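Side-chain contacts in DUF4595 domain-containing protein (Bacteroides vulgatus, PDB 3TZG), which is of unknown function but folds as a porin-like beta barrel built mainly from antiparallel strands: residues Y206-H210 / G211-Y215; R222-E226 / N227-I231; V233-N236 / Y237-L241. One frame throughout, in Å; residues are numbered along the deposited sequence.

Contact 1: residues Y206-H210 / G211-Y215; sequences YCMNH and GLSTY
The tip of the beta hairpin of strands 199-208 and 213-224 brings Tyr206 against Tyr215 and Met208 against Ser213. The first pair is joined by two bonds of opposite direction: Tyr206 N donates to Tyr215 O at 2.7 Å, and Tyr215 N returns a bond to Tyr206 O at 2.9 Å. Tyr206 CB lies 4.1 Å from Tyr215 CB. The Tyr206 ring has the Tyr215 carbonyl oxygen at its edge, near its plane. Beyond CB the rings part, because Tyr215 CG stands anti to its backbone N (chi1 -154°) whereas Tyr206 CG lies beside its own. Nearer the turn the strands form a classic beta bulge in which Leu212 and Ser213 both face Met208. Met208 N donates a hydrogen bond of 2.8 Å to Ser213 O, while Met208 O receives weak bonds from Gly211 N and Ser213 N. The selenomethionine chain of Met208 bends at chi2 and chi3, which carries CE beside Ser213 OG. On the face shared by Cys207 and Thr214, Cys207 SG approaches Gly211 N at 3.4 Å. Gly211 has phi 104°, where a CB would press on His210 O. Leu212 CD1 rests 3.9 Å from Asn209 CB, and Asn209 OD1 accepts from Ser152 N of the adjacent strand.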
# COMPACT_ATOMS: atom_id res chain seq x y z
N TYR A 206 -11.97 -3.94 -11.01
CA TYR A 206 -11.10 -3.04 -11.75
C TYR A 206 -11.64 -2.69 -13.11
O TYR A 206 -11.90 -3.59 -13.90
CB TYR A 206 -9.73 -3.71 -11.95
CG TYR A 206 -9.07 -4.04 -10.65
CD1 TYR A 206 -8.30 -3.10 -9.97
CD2 TYR A 206 -9.19 -5.31 -10.09
CE1 TYR A 206 -7.67 -3.41 -8.77
CE2 TYR A 206 -8.58 -5.63 -8.89
CZ TYR A 206 -7.83 -4.67 -8.22
OH TYR A 206 -7.26 -4.99 -7.01
N CYS A 207 -11.73 -1.40 -13.41
CA CYS A 207 -12.16 -0.99 -14.73
C CYS A 207 -11.06 -0.13 -15.35
O CYS A 207 -10.88 1.02 -14.96
CB CYS A 207 -13.51 -0.26 -14.67
SG CYS A 207 -14.11 0.36 -16.27
N MSE A 208 -10.28 -0.71 -16.25
CA MSE A 208 -9.17 -0.02 -16.89
C MSE A 208 -9.55 0.73 -18.13
O MSE A 208 -10.30 0.21 -18.98
CB MSE A 208 -8.06 -0.98 -17.28
CG MSE A 208 -6.99 -1.13 -16.24
SE MSE A 208 -7.44 -2.58 -15.06
CE MSE A 208 -7.20 -4.18 -16.22
N ASN A 209 -8.97 1.93 -18.25
CA ASN A 209 -9.07 2.81 -19.39
C ASN A 209 -10.52 2.90 -19.93
O ASN A 209 -10.79 2.71 -21.13
CB ASN A 209 -8.11 2.35 -20.48
CG ASN A 209 -6.70 2.38 -19.99
OD1 ASN A 209 -6.19 3.44 -19.63
ND2 ASN A 209 -6.11 1.19 -19.87
N HIS A 210 -11.43 3.21 -18.99
CA HIS A 210 -12.85 3.43 -19.16
C HIS A 210 -13.53 2.25 -19.86
O HIS A 210 -14.41 2.46 -20.71
CB HIS A 210 -13.11 4.74 -19.92
CG HIS A 210 -12.21 5.85 -19.48
ND1 HIS A 210 -12.45 6.54 -18.31
CD2 HIS A 210 -11.08 6.33 -20.06
CE1 HIS A 210 -11.46 7.42 -18.21
NE2 HIS A 210 -10.62 7.33 -19.25
N GLY A 211 -13.15 1.03 -19.47
CA GLY A 211 -13.78 -0.17 -20.00
C GLY A 211 -13.04 -0.99 -21.02
O GLY A 211 -13.57 -2.04 -21.42
N LEU A 212 -11.82 -0.57 -21.44
CA LEU A 212 -11.04 -1.32 -22.44
C LEU A 212 -10.65 -2.68 -21.89
O LEU A 212 -10.53 -3.63 -22.65
CB LEU A 212 -9.79 -0.58 -22.93
CG LEU A 212 -10.04 0.67 -23.78
CD1 LEU A 212 -8.76 1.35 -24.16
CD2 LEU A 212 -10.88 0.35 -25.03
N SER A 213 -10.51 -2.78 -20.58
CA SER A 213 -10.35 -4.05 -19.89
C SER A 213 -10.94 -3.92 -18.47
O SER A 213 -11.04 -2.80 -17.95
CB SER A 213 -8.90 -4.53 -19.87
OG SER A 213 -8.03 -3.65 -19.19
N THR A 214 -11.43 -5.04 -17.90
CA THR A 214 -12.01 -5.10 -16.55
C THR A 214 -11.52 -6.35 -15.87
O THR A 214 -11.15 -7.29 -16.55
CB THR A 214 -13.56 -5.06 -16.57
OG1 THR A 214 -14.08 -6.20 -17.26
CG2 THR A 214 -14.13 -3.79 -17.21
N TYR A 215 -11.51 -6.37 -14.54
CA TYR A 215 -11.03 -7.53 -13.76
C TYR A 215 -11.74 -7.56 -12.43
O TYR A 215 -11.85 -6.51 -11.81
CB TYR A 215 -9.50 -7.42 -13.56
CG TYR A 215 -8.78 -8.73 -13.35
CD1 TYR A 215 -8.58 -9.61 -14.41
CD2 TYR A 215 -8.21 -9.05 -12.13
CE1 TYR A 215 -7.94 -10.83 -14.22
CE2 TYR A 215 -7.53 -10.26 -11.93
CZ TYR A 215 -7.40 -11.15 -12.98
OH TYR A 215 -6.72 -12.34 -12.84

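Contact 2: residues R222-E226 / N227-I231; sequences RLDDE and NPVRI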
# COMPACT_ATOMS: atom_id res chain seq x y z
N ARG A 222 -8.76 -15.90 6.46
CA ARG A 222 -9.00 -16.83 7.56
C ARG A 222 -8.54 -16.15 8.83
O ARG A 222 -7.44 -15.57 8.86
CB ARG A 222 -8.40 -18.23 7.40
CG ARG A 222 -6.96 -18.34 7.01
CD ARG A 222 -6.65 -19.80 6.69
NE ARG A 222 -7.58 -20.38 5.71
CZ ARG A 222 -7.49 -21.63 5.25
NH1 ARG A 222 -6.50 -22.43 5.66
NH2 ARG A 222 -8.39 -22.09 4.38
N LEU A 223 -9.45 -16.11 9.81
CA LEU A 223 -9.31 -15.38 11.06
C LEU A 223 -9.11 -16.30 12.24
O LEU A 223 -9.86 -17.27 12.41
CB LEU A 223 -10.56 -14.51 11.30
CG LEU A 223 -10.91 -13.45 10.24
CD1 LEU A 223 -12.37 -13.16 10.25
CD2 LEU A 223 -10.13 -12.16 10.43
N ASP A 224 -8.08 -16.01 13.04
CA ASP A 224 -7.75 -16.73 14.26
C ASP A 224 -8.06 -15.80 15.40
O ASP A 224 -7.37 -14.79 15.59
CB ASP A 224 -6.28 -17.20 14.25
CG ASP A 224 -6.00 -18.54 14.89
OD1 ASP A 224 -6.35 -18.72 16.08
OD2 ASP A 224 -5.36 -19.39 14.24
N ASP A 225 -9.18 -16.08 16.08
CA ASP A 225 -9.82 -15.31 17.15
C ASP A 225 -9.70 -13.79 16.85
O ASP A 225 -8.99 -13.07 17.55
CB ASP A 225 -9.34 -15.67 18.60
CG ASP A 225 -7.87 -15.94 18.89
OD1 ASP A 225 -7.02 -15.12 18.47
OD2 ASP A 225 -7.58 -16.88 19.68
N GLU A 226 -10.41 -13.35 15.76
CA GLU A 226 -10.60 -11.98 15.26
C GLU A 226 -9.38 -11.43 14.45
O GLU A 226 -9.51 -10.42 13.77
CB GLU A 226 -10.89 -11.03 16.45
CG GLU A 226 -11.53 -9.68 16.15
CD GLU A 226 -12.01 -8.94 17.39
OE1 GLU A 226 -11.72 -7.73 17.51
OE2 GLU A 226 -12.64 -9.58 18.27
N ASN A 227 -8.24 -12.11 14.49
CA ASN A 227 -7.04 -11.64 13.79
C ASN A 227 -6.86 -12.32 12.44
O ASN A 227 -6.78 -13.55 12.39
CB ASN A 227 -5.81 -11.92 14.65
CG ASN A 227 -5.78 -11.24 15.98
OD1 ASN A 227 -5.48 -11.86 16.99
ND2 ASN A 227 -6.09 -9.97 16.01
N PRO A 228 -6.66 -11.58 11.33
CA PRO A 228 -6.45 -12.27 10.05
C PRO A 228 -5.07 -12.93 10.00
O PRO A 228 -4.04 -12.24 10.05
CB PRO A 228 -6.58 -11.15 9.02
CG PRO A 228 -7.14 -10.01 9.72
CD PRO A 228 -6.72 -10.12 11.14
N VAL A 229 -5.06 -14.27 9.90
CA VAL A 229 -3.81 -15.03 9.88
C VAL A 229 -3.48 -15.45 8.44
O VAL A 229 -2.37 -15.93 8.19
CB VAL A 229 -3.80 -16.24 10.85
CG1 VAL A 229 -3.68 -15.75 12.27
CG2 VAL A 229 -5.03 -17.13 10.68
N ARG A 230 -4.41 -15.22 7.50
CA ARG A 230 -4.17 -15.45 6.07
C ARG A 230 -5.04 -14.52 5.22
O ARG A 230 -6.26 -14.48 5.39
CB ARG A 230 -4.39 -16.91 5.65
CG ARG A 230 -3.92 -17.14 4.23
CD ARG A 230 -4.62 -18.25 3.54
NE ARG A 230 -4.00 -19.55 3.79
CZ ARG A 230 -4.50 -20.70 3.33
NH1 ARG A 230 -5.66 -20.71 2.65
NH2 ARG A 230 -3.89 -21.85 3.60
N ILE A 231 -4.39 -13.81 4.28
CA ILE A 231 -5.04 -12.92 3.31
C ILE A 231 -4.80 -13.50 1.92
O ILE A 231 -3.65 -13.72 1.56
CB ILE A 231 -4.57 -11.45 3.42
CG1 ILE A 231 -4.73 -10.90 4.87
CG2 ILE A 231 -5.33 -10.59 2.40
CD1 ILE A 231 -4.21 -9.51 5.10
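Arg222 and Arg230 run side by side across the beta hairpin of strands 213-224 and 227-235, and their guanidinium groups stack flat, 3.7 Å between centres and 14° between planes. Arg230 NH1 sits over the centre of the Arg222 group, while Arg222 NH1 is displaced toward the rim of its partner. Arg230 CG is anti to the backbone N (chi1 -171°) and Arg222 CG is tucked between N and the carbonyl carbon (chi1 49°), yet both chains bend at chi3 and finish pointing the same way. Two like charges meet here and Arg243 adds a third, probably eased by the long, weak ion pairs of Arg230 with Glu232 and Asp245. With an alanine in place of Arg230, the Arg222 guanidinium would probably lose its flat neighbour and be freer to turn, and Glu232 and Asp245 would lose a weakly paired positive partner. The backbone beneath is a classic beta bulge: Arg222 O takes Val229 N at 2.9 Å and, weakly, Arg230 N. Packing is close around it, with Val229 CG1 3.6 Å from Asp224 CB and, on the other face, Leu223 CD2 3.8 Å from CG of the buried Pro228 ring. Asn227 is buried too, its ND2 donating to Thr8 OG1. The solvent side is the type I' turn from Asp224 to Asn227: the Asp225 and Glu226 side chains are exposed, yet Asp224 N donates to Asn227 O, and Asn227 N reaches Asp224 O from above the carbonyl plane. Asp225 OD1 stays 3.9 Å from Asn227 OD1, its carboxylate nearly perpendicular to the amide.

Contact 3: residues V233-N236 / Y237-L241; sequences VLYN and YTKLL
The Asn236 amide and the Tyr237 ring meet at a slant, their planes 53° apart, with Asn236 OD1 3.8 Å from Tyr237 CD2. Lys239 CD approaches the Tyr235 ring obliquely, and that ring stacks with the ring of Tyr215 on the neighbouring strand. With CG anti to its backbone N (chi1 -175°), Lys239 runs past the Tyr235 ring before its end leads away. Closer to the backbone, Lys239 CB lies 4.2 Å from Tyr235 CB. Asn236 and Tyr237 lie in the turn of the beta hairpin between strands 227-235 and 239-247, and Tyr235 and Lys239 flank it. Tyr235 and Lys239 are bonded in both directions: Tyr235 N donates almost straight (173°) to Lys239 O at 2.8 Å, and Lys239 N donates to Tyr235 O. Further from the turn, Leu241 N reaches Val233 O at 2.8 Å. Leu234 CD2 and Leu240 CD1 pack 3.8 Å apart on one face. On the other, Leu241 CD1 lies 4.1 Å from Tyr235 CB, and the Leu241 side chain also touches Val217. Thr238 N makes weak bonds to Tyr235 O and Asn236 O. A water donates to Leu234 O and accepts from Tyr237 N at 3.2 Å, linking the Leu234 carbonyl to the Tyr237 amide in the turn.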
# COMPACT_ATOMS: atom_id res chain seq x y z
N VAL A 233 -6.12 -13.43 -2.40
CA VAL A 233 -6.86 -12.74 -3.46
C VAL A 233 -6.96 -13.73 -4.63
O VAL A 233 -5.95 -14.20 -5.15
CB VAL A 233 -6.23 -11.36 -3.84
CG1 VAL A 233 -6.98 -10.73 -5.01
CG2 VAL A 233 -6.22 -10.42 -2.63
N LEU A 234 -8.19 -14.12 -4.96
CA LEU A 234 -8.45 -15.13 -5.99
C LEU A 234 -9.25 -14.61 -7.19
O LEU A 234 -10.16 -13.78 -7.05
CB LEU A 234 -9.24 -16.30 -5.39
CG LEU A 234 -8.61 -17.07 -4.27
CD1 LEU A 234 -9.64 -17.41 -3.27
CD2 LEU A 234 -7.89 -18.32 -4.78
N TYR A 235 -8.94 -15.18 -8.37
CA TYR A 235 -9.65 -14.96 -9.61
C TYR A 235 -10.35 -16.26 -10.02
O TYR A 235 -9.73 -17.32 -9.99
CB TYR A 235 -8.72 -14.46 -10.72
CG TYR A 235 -9.44 -14.35 -12.05
CD1 TYR A 235 -10.23 -13.24 -12.36
CD2 TYR A 235 -9.39 -15.39 -12.98
CE1 TYR A 235 -10.91 -13.15 -13.58
CE2 TYR A 235 -10.09 -15.32 -14.19
CZ TYR A 235 -10.85 -14.20 -14.49
OH TYR A 235 -11.49 -14.15 -15.71
N ASN A 236 -11.62 -16.15 -10.42
CA ASN A 236 -12.50 -17.23 -10.88
C ASN A 236 -12.49 -18.39 -9.88
O ASN A 236 -12.45 -19.57 -10.27
CB ASN A 236 -12.11 -17.71 -12.27
CG ASN A 236 -13.14 -18.63 -12.86
OD1 ASN A 236 -14.36 -18.47 -12.67
ND2 ASN A 236 -12.66 -19.65 -13.54
N TYR A 237 -12.56 -18.04 -8.58
CA TYR A 237 -12.62 -18.93 -7.42
C TYR A 237 -11.34 -19.75 -7.18
O TYR A 237 -11.09 -20.10 -6.04
CB TYR A 237 -13.79 -19.93 -7.54
CG TYR A 237 -15.13 -19.33 -7.90
CD1 TYR A 237 -15.99 -18.86 -6.91
CD2 TYR A 237 -15.59 -19.35 -9.21
CE1 TYR A 237 -17.27 -18.38 -7.22
CE2 TYR A 237 -16.85 -18.85 -9.54
CZ TYR A 237 -17.69 -18.37 -8.54
OH TYR A 237 -18.94 -17.88 -8.86
N THR A 238 -10.56 -20.10 -8.21
CA THR A 238 -9.42 -20.99 -8.00
C THR A 238 -8.05 -20.38 -8.33
O THR A 238 -7.05 -20.89 -7.80
CB THR A 238 -9.58 -22.26 -8.86
OG1 THR A 238 -9.61 -21.90 -10.24
CG2 THR A 238 -10.84 -23.05 -8.50
N LYS A 239 -7.96 -19.38 -9.23
CA LYS A 239 -6.64 -18.82 -9.56
C LYS A 239 -6.17 -17.91 -8.42
O LYS A 239 -6.72 -16.83 -8.21
CB LYS A 239 -6.65 -18.07 -10.91
CG LYS A 239 -5.28 -17.58 -11.36
CD LYS A 239 -5.39 -16.74 -12.62
CE LYS A 239 -4.07 -16.17 -13.11
NZ LYS A 239 -3.17 -17.22 -13.67
N LEU A 240 -5.18 -18.39 -7.64
CA LEU A 240 -4.63 -17.64 -6.52
C LEU A 240 -3.69 -16.59 -7.05
O LEU A 240 -2.77 -16.93 -7.80
CB LEU A 240 -3.93 -18.59 -5.51
CG LEU A 240 -3.38 -17.98 -4.22
CD1 LEU A 240 -4.48 -17.40 -3.37
CD2 LEU A 240 -2.70 -19.01 -3.42
N LEU A 241 -3.94 -15.33 -6.73
CA LEU A 241 -3.13 -14.22 -7.24
C LEU A 241 -2.16 -13.76 -6.19
O LEU A 241 -1.08 -13.34 -6.56
CB LEU A 241 -3.99 -13.03 -7.72
CG LEU A 241 -5.09 -13.32 -8.78
CD1 LEU A 241 -5.83 -12.09 -9.13
CD2 LEU A 241 -4.55 -13.98 -10.03
O HOH W 1 -12.94 -15.06 -7.35

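How the contacts relate
Along the chain the three contacts come in series, each closing a hairpin before the next opens, and none nests within or crosses another. Contact 1 joins strand 199-208 to strand 213-224, which carries the chain to contact 2, whose centre is about 31 Å from the centre of contact 1. There the chain reverses into strand 227-235 and returns to contact 3; the centres of contacts 1 and 3 lie about 18 Å apart. These two touch: Tyr215 OH lies 3.5 Å from Tyr235 CG, and Tyr215 CE2 packs near Leu241 CD1. The result is an up-and-down run of four neighbouring antiparallel strands, the last of which, 239-247, also pairs with strand 12-15 near the N terminus.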